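Local coordinates for SusD superfamily protein (Bacteroides thetaiotaomicron, PDB 3MCX) that is of uncharacterised function but, as a SusD-family protein of the outer membrane, probably helps bind glycans for uptake, at residues A[205-210]-A[351-356]. Residues are numbered along the deposited sequence; the frame is centred on the assembly and turned at random.
Sequences QALLSR and ICIIRL
The guanidinium of Arg210 meets Ile353 with its edge: Arg210 NH2 lies 3.0 Å from Ile353 O, in a nearly straight hydrogen bond (N-H...O 160°) that stays close to both the guanidinium and the carbonyl plane. One face of the group is overlaid toward its rim by Leu207 CD2, 3.8 Å above the plane, a methyl that suits the weakly hydrated face of an arginine. A water accepts from Arg210 NH1 and donates to Ile353 O, so the carbonyl takes two hydrogen bonds. NH2 also forms a salt bridge with Glu358, in the first turn of helix 356-370, which probably offsets the buried charge. Arginine suits this place because its long chain, bent at chi3 (-67°), brings the guanidinium to the strand, where its N-H groups serve the carbonyl, the water and Glu358 at once.

Ile354 packs against Ala206 and Leu207 and lies beside the end of Arg210. With CG1 anti to its backbone N (chi1 -173°), the longer branch carries Ile354 CD1 to within 3.7 Å of Ala206 CB, while Ile354 CG2 packs 3.9 Å from Leu207 CD2. Alanine's short side chain lets the isoleucine come in close; Ile354 CD1 lies 3.4 Å from Ala206 O, a carbonyl already occupied by Arg210 N and Ser209 OG.

Strand 351-355 passes nearly at right angles to the 205-210 part of helix 201-214, the two short axes 9.0 Å apart at closest. Ile353 and Ile354 both face Phe258 of the antiparallel strand 256-260, a classic beta bulge; at this bulge a helix of the SusD fold, whose family belongs to the TPR clan, packs against a two-stranded antiparallel sheet.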
loop_
_atom_site.group_PDB
_atom_site.type_symbol
_atom_site.label_atom_id
_atom_site.label_comp_id
_atom_site.label_asym_id
_atom_site.label_seq_id
_atom_site.Cartn_x
_atom_site.Cartn_y
_atom_site.Cartn_z
ATOM N N GLN A 205 6.864 12.312 -5.602
ATOM C CA GLN A 205 5.898 12.627 -6.653
ATOM C C GLN A 205 5.048 11.401 -6.976
ATOM O O GLN A 205 3.853 11.553 -7.211
ATOM C CB GLN A 205 6.604 13.150 -7.914
ATOM C CG GLN A 205 7.004 14.607 -7.860
ATOM C CD GLN A 205 5.791 15.530 -8.036
ATOM O OE1 GLN A 205 4.919 15.589 -7.177
ATOM N NE2 GLN A 205 5.727 16.216 -9.161
ATOM N N ALA A 206 5.641 10.209 -6.976
ATOM C CA ALA A 206 4.894 8.966 -7.194
ATOM C C ALA A 206 3.826 8.812 -6.114
ATOM O O ALA A 206 2.656 8.547 -6.410
ATOM C CB ALA A 206 5.847 7.747 -7.187
ATOM N N LEU A 207 4.210 9.016 -4.859
ATOM C CA LEU A 207 3.234 8.909 -3.771
ATOM C C LEU A 207 2.151 9.987 -3.885
ATOM O O LEU A 207 0.957 9.711 -3.653
ATOM C CB LEU A 207 3.914 9.018 -2.404
ATOM C CG LEU A 207 4.806 7.829 -2.048
ATOM C CD1 LEU A 207 5.686 8.215 -0.827
ATOM C CD2 LEU A 207 3.955 6.530 -1.835
ATOM N N LEU A 208 2.533 11.203 -4.268
ATOM C CA LEU A 208 1.534 12.233 -4.513
ATOM C C LEU A 208 0.551 11.824 -5.614
ATOM O O LEU A 208 -0.634 12.132 -5.519
ATOM C CB LEU A 208 2.193 13.579 -4.831
ATOM C CG LEU A 208 2.570 14.422 -3.602
ATOM C CD1 LEU A 208 3.596 15.530 -4.019
ATOM C CD2 LEU A 208 1.313 15.038 -2.976
ATOM N N SER A 209 1.011 11.115 -6.645
ATOM C CA SER A 209 0.062 10.642 -7.675
ATOM C C SER A 209 -0.979 9.706 -7.085
ATOM O O SER A 209 -2.160 9.774 -7.463
ATOM C CB SER A 209 0.744 10.040 -8.917
ATOM O OG SER A 209 1.256 8.740 -8.689
ATOM N N ARG A 210 -0.568 8.843 -6.158
ATOM C CA ARG A 210 -1.483 7.965 -5.467
ATOM C C ARG A 210 -2.448 8.751 -4.611
ATOM O O ARG A 210 -3.630 8.470 -4.599
ATOM C CB ARG A 210 -0.673 6.978 -4.621
ATOM C CG ARG A 210 -1.527 6.000 -3.802
ATOM C CD ARG A 210 -0.708 5.199 -2.825
ATOM N NE ARG A 210 0.204 4.262 -3.462
ATOM C CZ ARG A 210 1.132 3.558 -2.814
ATOM N NH1 ARG A 210 1.318 3.719 -1.520
ATOM N NH2 ARG A 210 1.869 2.680 -3.465
ATOM N N ILE A 351 10.670 -4.360 1.196
ATOM C CA ILE A 351 9.300 -3.877 1.134
ATOM C C ILE A 351 9.219 -2.725 0.128
ATOM O O ILE A 351 9.536 -1.560 0.447
ATOM C CB ILE A 351 8.779 -3.377 2.502
ATOM C CG1 ILE A 351 9.090 -4.372 3.644
ATOM C CG2 ILE A 351 7.288 -3.165 2.379
ATOM C CD1 ILE A 351 8.523 -3.892 5.009
ATOM N N CYS A 352 8.760 -3.026 -1.084
ATOM C CA CYS A 352 8.590 -1.986 -2.077
ATOM C C CYS A 352 7.297 -1.248 -1.776
ATOM O O CYS A 352 6.207 -1.861 -1.681
ATOM C CB CYS A 352 8.539 -2.605 -3.468
ATOM S SG CYS A 352 8.329 -1.349 -4.755
ATOM N N ILE A 353 7.425 0.053 -1.512
ATOM C CA ILE A 353 6.302 0.902 -1.160
ATOM C C ILE A 353 5.586 1.441 -2.393
ATOM O O ILE A 353 4.363 1.483 -2.421
ATOM C CB ILE A 353 6.774 2.059 -0.240
ATOM C CG1 ILE A 353 7.505 1.544 0.993
ATOM C CG2 ILE A 353 5.576 2.999 0.141
ATOM C CD1 ILE A 353 6.695 0.623 1.897
ATOM N N ILE A 354 6.339 1.846 -3.418
ATOM C CA ILE A 354 5.737 2.266 -4.682
ATOM C C ILE A 354 6.738 2.034 -5.811
ATOM O O ILE A 354 7.940 2.214 -5.644
ATOM C CB ILE A 354 5.220 3.738 -4.617
ATOM C CG1 ILE A 354 4.444 4.121 -5.874
ATOM C CG2 ILE A 354 6.366 4.701 -4.351
ATOM C CD1 ILE A 354 3.479 5.304 -5.660
ATOM N N ARG A 355 6.230 1.590 -6.952
ATOM C CA ARG A 355 7.063 1.337 -8.115
ATOM C C ARG A 355 6.453 1.905 -9.403
ATOM O O ARG A 355 5.291 2.315 -9.466
ATOM C CB ARG A 355 7.378 -0.147 -8.254
ATOM C CG ARG A 355 6.219 -1.017 -8.563
ATOM C CD ARG A 355 6.667 -2.478 -8.642
ATOM N NE ARG A 355 5.534 -3.400 -8.793
ATOM C CZ ARG A 355 4.997 -3.851 -9.936
ATOM N NH1 ARG A 355 5.553 -3.624 -11.123
ATOM N NH2 ARG A 355 3.925 -4.616 -9.884
ATOM N N LEU A 356 7.288 1.943 -10.428
ATOM C CA LEU A 356 6.968 2.675 -11.631
ATOM C C LEU A 356 5.680 2.176 -12.305
ATOM O O LEU A 356 4.961 2.986 -12.876
ATOM C CB LEU A 356 8.159 2.617 -12.583
ATOM C CG LEU A 356 8.201 3.594 -13.749
ATOM C CD1 LEU A 356 8.125 5.062 -13.261
ATOM C CD2 LEU A 356 9.414 3.354 -14.653
HETATM O O HOH W 1 2.603 1.335 -0.343
#